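Local structure of catalase (Pseudomonas syringae, 1M7S) at residues A[72-75]-A[76-79]; A[111-115]-A[116-120]; A[346-349]-A[350-353]; A[386-389]-A[390-393]. The protein decomposes hydrogen peroxide into water and oxygen with a heme cofactor, protecting the cell from the toxic effects of peroxide. All blocks are in the same frame, centred on the assembly; numbering follows the deposited sequence.

Contact 1 of 4, residues A[72-75]-A[76-79]; sequences SKAT and VFKS
Ser72 and Ala74 meet the ring of Phe77 where an ST turn leads into a short 3-10 turn. The piece belongs to the loop between strand 55-64 and strand 82-90 of the catalase beta-barrel.

Backbone bonds give the second turn its shape. Phe77 N donates to Ala74 O at 3.2 Å. One residue on, Lys78 N donates to Thr75 O at 3.0 Å. Each bond spans three residues, the spacing of a 3-10 helix. Both donors sit above the carbonyl planes, not on a lone pair.

Apolar contacts gather on one face of Phe77. Val76 CG1 lies 3.8 Å above the ring plane of Phe77, over its centre. A chi1 of 66° places this methyl between the backbone N and the carbonyl carbon and brings it over the ring. Ala74 CB comes from the same side but lies beyond the rim, 3.9 Å from Phe77 CD1. The ring swings back along the chain because its CG stands beside its own backbone N (chi1 -57°). Ile317 packs on both Ala74 and Phe77, which ties the turn to strand 317-319.

The polar side chains find partners beyond the turn or close the ST turn. Thr75 OG1 bonds to Asp116 OD1 at the tip of a hairpin, and Lys78 NZ forms a salt bridge with Glu81. Ser72 OG accepts from Ala74 N at 3.1 Å, a nearly straight bond, and is also bonded to Gly316 O. This same OG stands at the edge of the Phe77 ring, near its plane, 3.6 Å from Phe77 CD1.

Contact 2 of 4, residues A[111-115]-A[116-120]; sequences KFYTA and DGNWD
The Phe112 ring and the six-membered ring of Trp119 lie side by side on one face of a beta hairpin. Their planes are 15° apart, but they are slid so far that they barely overlap, with centroids 4.9 Å apart. Phe112 CD1 comes 3.5 Å from Trp119 CE3. Trp119 O lies at the edge of the Phe112 ring, in its plane. Phe62 meets Phe112 edge-to-face. The other face of the hairpin carries Tyr113. Lys111 CG lies over one face of its ring, toward the rim. Lys353 makes a cation-pi contact from the opposite side. The Asn118 amide plane stands almost at right angles to the ring plane, with Asn118 OD1 3.4 Å from Tyr113 CD1.

Strands 107-114 and 117-124 are antiparallel neighbours in the catalase beta-barrel. Phe112 and Trp119 form a hydrogen-bonded pair: Phe112 N donates to Trp119 O at 2.8 Å, and Trp119 N donates back to Phe112 O. A type I turn from Thr114 to Gly117 links the strands. Thr114 OG1 donates to Gly117 O at 2.6 Å, on a lone pair and in the carbonyl plane. It also accepts from Asp116 N at 3.0 Å and from a water. Its chi1 of 88° holds the hydroxyl inside the turn.

Lys111 and Asp120 point the same way, and Lys111 NZ reaches the syn lone pair of Asp120 OD2 at 2.8 Å. The Asp120 side chain is about 8 Å from the bound heme. Lys111 NZ has further partners in Ala307 O and a water. Asp120 OD1 takes bonds from Ala309 N and Asn312 ND2. Such a well-bonded, buried pair is probably ionised.

Contact 3 of 4, residues A[346-349]-A[350-353]; sequences SLPV and NQPK
Gln351 folds its side chain back over the start of the turn, alongside Pro348. Its CD lies 4.0 Å from Pro348 CA. Its CG packs against two carbonyl oxygens, 3.4 Å from Leu347 O and close to Ser346 O. The amide ends this path with a nearly straight bond, Gln351 NE2 to Ser346 O at 2.8 Å. Ser346 O lies almost in the amide plane, consistent with this bond setting the rotation of the amide.

Backbone bonds close the turn beneath. Asn350 N donates to Leu347 O at 2.9 Å, and Gln351 N donates to Pro348 O at 3.3 Å. A water donates to both Pro348 O and Gln351 O, bridging the two halves.

Val349 and Asn350 lie side by side, with Val349 CG1 3.7 Å from Asn350 OD1. The buried Asn350 amide is satisfied at both ends. OD1 accepts from Ala307 N, and ND2 donates to Gly344 O and Gln305 O. Leu347 packs on Asn366 of the second subunit.

These are successive tight turns in the long segment after helix 323-339, the helix that carries the proposed axial heme ligand Tyr332. The segment probably corresponds to the wrapping loop of catalases.

Contact 4 of 4, residues A[386-389]-A[390-393]; sequences ADDK and ARYS
An Asx turn at Asp387 leads into a short 3-10 turn at Asp388 and Lys389. It lies on the long segment after helix 323-339, probably the wrapping loop of catalases. Ala390 N donates to Asp387 O at 2.8 Å, and this bond closes the turn. A weak bond follows, Arg391 N to Asp388 O at 3.3 Å.

The Asp387 carboxylate holds the turn from its start. Its OD1 takes Lys389 N at 3.1 Å, from above the carboxylate plane. A chi1 of 177° sets the carboxylate in place for this. Lys389 bends its chain at chi3 and chi4, and NZ comes back to the syn lone pair of Asp387 OD2 as a salt bridge. Lys389 O in turn is bonded to Lys73 NZ.

Asp388 and Arg391 run side by side and point the same way. Arg391 CG packs on Asp388 O at 3.4 Å. Their flat ends are turned 53° apart, and Asp388 OD2 is 4.1 Å from Arg391 NE. The oxygen lies well out of the guanidinium plane, so no N-H points at it and any attraction is probably of charge alone.

The stronger partners of Arg391 are on other chains. Its NH2 makes a salt bridge with Asp14 of the second subunit and a hydrogen bond to Gln403 O of the third. Asp388 therefore probably adds a background negative charge, while the directed bonds of Arg391 join three subunits.

How the contacts relate
Contacts 1 to 4 follow one another along the chain without overlap. The first two belong to the barrel: a loop between strands 55-64 and 82-90, then the hairpin of strands 107-114 and 117-124. The last two lie on the long segment between helix 323-339 and strand 401-402. Contact 2 sits between contacts 1 and 3, its centre 11 Å from contact 1 and 10 Å from contact 3, and it touches both. Contacts 1 and 4 touch with centres 16 Å apart, whereas contacts 3 and 4 do not meet. The long segment thus lies against the barrel at two places. Contacts 2, 3 and 4 also reach the second subunit, so this surface forms part of the tetramer's subunit interface.

Contact 1 of 4, residues A[72-75]-A[76-79]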
loop_
_atom_site.group_PDB
_atom_site.type_symbol
_atom_site.label_atom_id
_atom_site.label_comp_id
_atom_site.label_asym_id
_atom_site.label_seq_id
_atom_site.Cartn_x
_atom_site.Cartn_y
_atom_site.Cartn_z
ATOM N N SER A 72 0.418 37.510 17.947
ATOM C CA SER A 72 0.323 36.739 16.690
ATOM C C SER A 72 -0.472 37.469 15.625
ATOM O O SER A 72 -1.487 38.078 15.925
ATOM C CB SER A 72 -0.318 35.367 17.009
ATOM O OG SER A 72 -0.387 34.548 15.841
ATOM N N LYS A 73 -0.005 37.337 14.415
ATOM C CA LYS A 73 -0.738 37.850 13.250
ATOM C C LYS A 73 -1.809 36.865 12.783
ATOM O O LYS A 73 -2.558 37.156 11.823
ATOM C CB LYS A 73 0.223 38.211 12.159
ATOM C CG LYS A 73 0.961 37.038 11.510
ATOM C CD LYS A 73 2.080 37.580 10.632
ATOM C CE LYS A 73 2.961 36.453 10.137
ATOM N NZ LYS A 73 4.037 36.889 9.219
ATOM N N ALA A 74 -1.904 35.655 13.335
ATOM C CA ALA A 74 -2.876 34.698 12.781
ATOM C C ALA A 74 -4.330 35.110 12.929
ATOM O O ALA A 74 -4.788 35.428 14.022
ATOM C CB ALA A 74 -2.658 33.303 13.361
ATOM N N THR A 75 -5.085 34.997 11.827
ATOM C CA THR A 75 -6.515 35.335 11.826
ATOM C C THR A 75 -7.385 34.603 12.809
ATOM O O THR A 75 -8.373 35.144 13.353
ATOM C CB THR A 75 -7.096 35.134 10.380
ATOM O OG1 THR A 75 -6.257 35.879 9.498
ATOM C CG2 THR A 75 -8.511 35.684 10.254
ATOM N N VAL A 76 -7.080 33.331 13.158
ATOM C CA VAL A 76 -7.855 32.570 14.128
ATOM C C VAL A 76 -7.954 33.233 15.487
ATOM O O VAL A 76 -8.914 33.012 16.236
ATOM C CB VAL A 76 -7.264 31.115 14.246
ATOM C CG1 VAL A 76 -5.862 31.157 14.853
ATOM C CG2 VAL A 76 -8.178 30.220 15.044
ATOM N N PHE A 77 -7.020 34.108 15.886
ATOM C CA PHE A 77 -7.033 34.797 17.137
ATOM C C PHE A 77 -7.656 36.212 17.071
ATOM O O PHE A 77 -7.744 36.833 18.124
ATOM C CB PHE A 77 -5.596 34.957 17.643
ATOM C CG PHE A 77 -4.818 33.669 17.801
ATOM C CD1 PHE A 77 -3.601 33.512 17.159
ATOM C CD2 PHE A 77 -5.324 32.641 18.576
ATOM C CE1 PHE A 77 -2.871 32.338 17.334
ATOM C CE2 PHE A 77 -4.613 31.471 18.738
ATOM C CZ PHE A 77 -3.377 31.316 18.115
ATOM N N LYS A 78 -8.098 36.638 15.898
ATOM C CA LYS A 78 -8.721 37.994 15.814
ATOM C C LYS A 78 -10.037 38.030 16.540
ATOM O O LYS A 78 -10.936 37.206 16.295
ATOM C CB LYS A 78 -8.870 38.274 14.328
ATOM C CG LYS A 78 -9.824 39.373 13.907
ATOM C CD LYS A 78 -9.760 39.464 12.377
ATOM C CE LYS A 78 -11.154 39.666 11.819
ATOM N NZ LYS A 78 -12.163 38.744 12.424
ATOM N N SER A 79 -10.252 38.949 17.469
ATOM C CA SER A 79 -11.445 39.066 18.262
ATOM C C SER A 79 -12.733 39.020 17.446
ATOM O O SER A 79 -12.823 39.686 16.428
ATOM C CB SER A 79 -11.407 40.382 19.072
ATOM O OG SER A 79 -12.342 40.257 20.100
#

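Contact 2 of 4, residues A[111-115]-A[116-120]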
loop_
_atom_site.group_PDB
_atom_site.type_symbol
_atom_site.label_atom_id
_atom_site.label_comp_id
_atom_site.label_asym_id
_atom_site.label_seq_id
_atom_site.Cartn_x
_atom_site.Cartn_y
_atom_site.Cartn_z
ATOM N N LYS A 111 -8.493 20.506 15.146
ATOM C CA LYS A 111 -8.187 20.984 13.820
ATOM C C LYS A 111 -9.009 22.298 13.628
ATOM O O LYS A 111 -10.237 22.207 13.664
ATOM C CB LYS A 111 -8.634 19.976 12.770
ATOM C CG LYS A 111 -8.423 20.416 11.336
ATOM C CD LYS A 111 -8.620 19.310 10.280
ATOM C CE LYS A 111 -7.566 18.205 10.423
ATOM N NZ LYS A 111 -6.171 18.720 10.244
ATOM N N PHE A 112 -8.291 23.405 13.487
ATOM C CA PHE A 112 -9.055 24.669 13.306
ATOM C C PHE A 112 -9.077 24.984 11.823
ATOM O O PHE A 112 -8.011 25.040 11.201
ATOM C CB PHE A 112 -8.320 25.807 13.985
ATOM C CG PHE A 112 -8.272 25.858 15.470
ATOM C CD1 PHE A 112 -7.296 25.153 16.179
ATOM C CD2 PHE A 112 -9.164 26.623 16.201
ATOM C CE1 PHE A 112 -7.210 25.253 17.559
ATOM C CE2 PHE A 112 -9.079 26.710 17.573
ATOM C CZ PHE A 112 -8.095 26.029 18.290
ATOM N N TYR A 113 -10.230 25.101 11.183
ATOM C CA TYR A 113 -10.270 25.324 9.745
ATOM C C TYR A 113 -10.270 26.866 9.537
ATOM O O TYR A 113 -11.355 27.387 9.290
ATOM C CB TYR A 113 -11.494 24.701 9.133
ATOM C CG TYR A 113 -11.620 23.169 9.245
ATOM C CD1 TYR A 113 -11.095 22.358 8.286
ATOM C CD2 TYR A 113 -12.297 22.627 10.310
ATOM C CE1 TYR A 113 -11.228 20.961 8.362
ATOM C CE2 TYR A 113 -12.475 21.230 10.424
ATOM C CZ TYR A 113 -11.928 20.437 9.436
ATOM O OH TYR A 113 -12.093 19.061 9.529
ATOM N N THR A 114 -9.113 27.453 9.772
ATOM C CA THR A 114 -9.034 28.928 9.774
ATOM C C THR A 114 -9.053 29.502 8.376
ATOM O O THR A 114 -8.849 28.886 7.344
ATOM C CB THR A 114 -7.807 29.538 10.487
ATOM O OG1 THR A 114 -6.711 29.651 9.587
ATOM C CG2 THR A 114 -7.408 28.695 11.708
ATOM N N ALA A 115 -9.249 30.834 8.402
ATOM C CA ALA A 115 -9.269 31.598 7.140
ATOM C C ALA A 115 -7.902 31.750 6.531
ATOM O O ALA A 115 -7.818 32.300 5.418
ATOM C CB ALA A 115 -9.848 32.984 7.535
ATOM N N ASP A 116 -6.804 31.327 7.144
ATOM C CA ASP A 116 -5.466 31.312 6.653
ATOM C C ASP A 116 -4.950 29.866 6.397
ATOM O O ASP A 116 -3.789 29.715 6.051
ATOM C CB ASP A 116 -4.413 31.856 7.631
ATOM C CG ASP A 116 -4.648 33.171 8.292
ATOM O OD1 ASP A 116 -5.440 33.980 7.737
ATOM O OD2 ASP A 116 -4.005 33.382 9.364
ATOM N N GLY A 117 -5.815 28.897 6.559
ATOM C CA GLY A 117 -5.394 27.489 6.376
ATOM C C GLY A 117 -5.737 26.718 7.647
ATOM O O GLY A 117 -6.134 27.226 8.715
ATOM N N ASN A 118 -5.513 25.393 7.591
ATOM C CA ASN A 118 -5.804 24.596 8.798
ATOM C C ASN A 118 -4.605 24.591 9.755
ATOM O O ASN A 118 -3.488 24.349 9.351
ATOM C CB ASN A 118 -6.167 23.153 8.461
ATOM C CG ASN A 118 -7.418 22.992 7.618
ATOM O OD1 ASN A 118 -8.220 23.934 7.470
ATOM N ND2 ASN A 118 -7.566 21.773 7.099
ATOM N N TRP A 119 -4.906 24.908 10.994
ATOM C CA TRP A 119 -3.987 24.863 12.090
ATOM C C TRP A 119 -4.450 23.772 13.049
ATOM O O TRP A 119 -5.568 23.829 13.563
ATOM C CB TRP A 119 -3.960 26.175 12.885
ATOM C CG TRP A 119 -3.090 26.075 14.116
ATOM C CD1 TRP A 119 -1.829 25.526 14.178
ATOM C CD2 TRP A 119 -3.387 26.554 15.414
ATOM N NE1 TRP A 119 -1.359 25.615 15.464
ATOM C CE2 TRP A 119 -2.287 26.246 16.238
ATOM C CE3 TRP A 119 -4.489 27.211 15.970
ATOM C CZ2 TRP A 119 -2.247 26.603 17.592
ATOM C CZ3 TRP A 119 -4.448 27.547 17.319
ATOM C CH2 TRP A 119 -3.336 27.231 18.113
ATOM N N ASP A 120 -3.564 22.849 13.404
ATOM C CA ASP A 120 -3.929 21.780 14.357
ATOM C C ASP A 120 -3.211 21.984 15.681
ATOM O O ASP A 120 -1.955 22.063 15.766
ATOM C CB ASP A 120 -3.450 20.403 13.838
ATOM C CG ASP A 120 -4.143 19.923 12.589
ATOM O OD1 ASP A 120 -3.610 19.014 11.929
ATOM O OD2 ASP A 120 -5.206 20.475 12.207
HETATM O O HOH W 1 -5.888 19.237 7.415
HETATM O O HOH W 2 -5.346 31.718 11.322
HETATM O O HOH W 3 -8.857 26.309 6.434
#

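Contact 3 of 4, residues A[346-349]-A[350-353]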
loop_
_atom_site.group_PDB
_atom_site.type_symbol
_atom_site.label_atom_id
_atom_site.label_comp_id
_atom_site.label_asym_id
_atom_site.label_seq_id
_atom_site.Cartn_x
_atom_site.Cartn_y
_atom_site.Cartn_z
ATOM N N SER A 346 -6.264 15.746 0.943
ATOM C CA SER A 346 -7.377 16.144 0.090
ATOM C C SER A 346 -8.676 15.447 0.462
ATOM O O SER A 346 -9.735 15.768 -0.146
ATOM C CB SER A 346 -6.975 15.891 -1.374
ATOM O OG SER A 346 -7.176 14.495 -1.619
ATOM N N LEU A 347 -8.748 14.583 1.482
ATOM C CA LEU A 347 -10.003 13.980 1.911
ATOM C C LEU A 347 -10.887 15.070 2.491
ATOM O O LEU A 347 -10.381 15.990 3.121
ATOM C CB LEU A 347 -9.794 12.875 2.987
ATOM C CG LEU A 347 -8.938 11.689 2.540
ATOM C CD1 LEU A 347 -8.668 10.715 3.715
ATOM C CD2 LEU A 347 -9.641 10.867 1.424
ATOM N N PRO A 348 -12.200 14.992 2.375
ATOM C CA PRO A 348 -13.137 15.958 2.902
ATOM C C PRO A 348 -12.815 16.492 4.282
ATOM O O PRO A 348 -12.656 17.728 4.469
ATOM C CB PRO A 348 -14.542 15.289 2.838
ATOM C CG PRO A 348 -14.324 14.408 1.633
ATOM C CD PRO A 348 -12.892 13.913 1.657
ATOM N N VAL A 349 -12.561 15.655 5.266
ATOM C CA VAL A 349 -12.327 16.092 6.636
ATOM C C VAL A 349 -11.004 16.838 6.794
ATOM O O VAL A 349 -10.916 17.604 7.788
ATOM C CB VAL A 349 -12.457 14.901 7.623
ATOM C CG1 VAL A 349 -11.262 13.973 7.469
ATOM C CG2 VAL A 349 -12.646 15.351 9.056
ATOM N N ASN A 350 -10.068 16.580 5.906
ATOM C CA ASN A 350 -8.767 17.209 6.039
ATOM C C ASN A 350 -8.604 18.459 5.180
ATOM O O ASN A 350 -7.601 19.168 5.348
ATOM C CB ASN A 350 -7.678 16.183 5.708
ATOM C CG ASN A 350 -7.688 15.072 6.743
ATOM O OD1 ASN A 350 -7.896 15.357 7.936
ATOM N ND2 ASN A 350 -7.458 13.849 6.312
ATOM N N GLN A 351 -9.565 18.722 4.278
ATOM C CA GLN A 351 -9.359 19.899 3.399
ATOM C C GLN A 351 -9.488 21.208 4.174
ATOM O O GLN A 351 -10.273 21.333 5.099
ATOM C CB GLN A 351 -10.479 19.902 2.338
ATOM C CG GLN A 351 -10.363 18.866 1.253
ATOM C CD GLN A 351 -11.667 18.729 0.463
ATOM O OE1 GLN A 351 -12.595 19.535 0.522
ATOM N NE2 GLN A 351 -11.808 17.644 -0.275
ATOM N N PRO A 352 -8.749 22.231 3.770
ATOM C CA PRO A 352 -8.836 23.548 4.377
ATOM C C PRO A 352 -10.090 24.227 3.788
ATOM O O PRO A 352 -10.584 23.769 2.732
ATOM C CB PRO A 352 -7.613 24.327 3.886
ATOM C CG PRO A 352 -7.286 23.634 2.590
ATOM C CD PRO A 352 -7.781 22.175 2.670
ATOM N N LYS A 353 -10.482 25.336 4.368
ATOM C CA LYS A 353 -11.626 26.105 3.923
ATOM C C LYS A 353 -11.164 27.232 2.975
ATOM O O LYS A 353 -11.943 28.157 2.736
ATOM C CB LYS A 353 -12.337 26.842 5.014
ATOM C CG LYS A 353 -12.971 26.485 6.284
ATOM C CD LYS A 353 -14.143 25.534 6.184
ATOM C CE LYS A 353 -13.630 24.102 6.232
ATOM N NZ LYS A 353 -14.378 23.312 7.260
HETATM O O HOH W 4 -12.755 20.426 5.406
#

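Contact 4 of 4, residues A[386-389]-A[390-393]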
loop_
_atom_site.group_PDB
_atom_site.type_symbol
_atom_site.label_atom_id
_atom_site.label_comp_id
_atom_site.label_asym_id
_atom_site.label_seq_id
_atom_site.Cartn_x
_atom_site.Cartn_y
_atom_site.Cartn_z
ATOM N N ALA A 386 5.097 33.625 -4.106
ATOM C CA ALA A 386 5.097 33.424 -2.658
ATOM C C ALA A 386 4.604 34.701 -1.998
ATOM O O ALA A 386 4.441 35.726 -2.674
ATOM C CB ALA A 386 6.520 33.086 -2.205
ATOM N N ASP A 387 4.343 34.672 -0.705
ATOM C CA ASP A 387 3.906 35.889 -0.020
ATOM C C ASP A 387 5.043 36.248 0.928
ATOM O O ASP A 387 5.192 35.587 1.962
ATOM C CB ASP A 387 2.579 35.765 0.704
ATOM C CG ASP A 387 2.203 37.023 1.464
ATOM O OD1 ASP A 387 2.894 38.052 1.383
ATOM O OD2 ASP A 387 1.175 37.016 2.186
ATOM N N ASP A 388 5.776 37.342 0.641
ATOM C CA ASP A 388 6.900 37.651 1.511
ATOM C C ASP A 388 6.511 37.900 2.955
ATOM O O ASP A 388 7.351 37.648 3.823
ATOM C CB ASP A 388 7.792 38.751 0.945
ATOM C CG ASP A 388 8.932 38.106 0.176
ATOM O OD1 ASP A 388 8.774 37.012 -0.409
ATOM O OD2 ASP A 388 10.005 38.745 0.201
ATOM N N LYS A 389 5.285 38.252 3.286
ATOM C CA LYS A 389 4.852 38.392 4.657
ATOM C C LYS A 389 4.793 37.050 5.394
ATOM O O LYS A 389 4.790 37.085 6.626
ATOM C CB LYS A 389 3.464 39.045 4.722
ATOM C CG LYS A 389 3.538 40.553 4.487
ATOM C CD LYS A 389 2.152 41.115 4.177
ATOM C CE LYS A 389 1.689 40.661 2.789
ATOM N NZ LYS A 389 0.825 39.433 2.889
ATOM N N ALA A 390 4.837 35.921 4.697
ATOM C CA ALA A 390 4.750 34.625 5.359
ATOM C C ALA A 390 6.102 33.969 5.549
ATOM O O ALA A 390 6.173 32.760 5.766
ATOM C CB ALA A 390 3.831 33.692 4.590
ATOM N N ARG A 391 7.173 34.727 5.371
ATOM C CA ARG A 391 8.513 34.171 5.610
ATOM C C ARG A 391 8.626 33.730 7.080
ATOM O O ARG A 391 7.998 34.346 7.944
ATOM C CB ARG A 391 9.511 35.292 5.278
ATOM C CG ARG A 391 9.776 35.301 3.769
ATOM C CD ARG A 391 10.744 36.402 3.303
ATOM N NE ARG A 391 11.582 35.670 2.319
ATOM C CZ ARG A 391 12.791 35.225 2.670
ATOM N NH1 ARG A 391 13.387 35.484 3.835
ATOM N NH2 ARG A 391 13.419 34.532 1.754
ATOM N N TYR A 392 9.359 32.668 7.374
ATOM C CA TYR A 392 9.474 32.182 8.759
ATOM C C TYR A 392 10.192 33.194 9.641
ATOM O O TYR A 392 11.027 33.975 9.133
ATOM C CB TYR A 392 10.252 30.860 8.769
ATOM C CG TYR A 392 9.779 29.670 7.956
ATOM C CD1 TYR A 392 10.679 28.866 7.277
ATOM C CD2 TYR A 392 8.451 29.300 7.869
ATOM C CE1 TYR A 392 10.306 27.745 6.531
ATOM C CE2 TYR A 392 8.029 28.203 7.140
ATOM C CZ TYR A 392 8.960 27.427 6.470
ATOM O OH TYR A 392 8.525 26.319 5.743
ATOM N N SER A 393 10.055 33.133 10.966
ATOM C CA SER A 393 10.803 34.083 11.795
ATOM C C SER A 393 12.286 33.685 11.834
ATOM O O SER A 393 12.600 32.546 11.513
ATOM C CB SER A 393 10.245 34.127 13.218
ATOM O OG SER A 393 10.436 32.854 13.785
#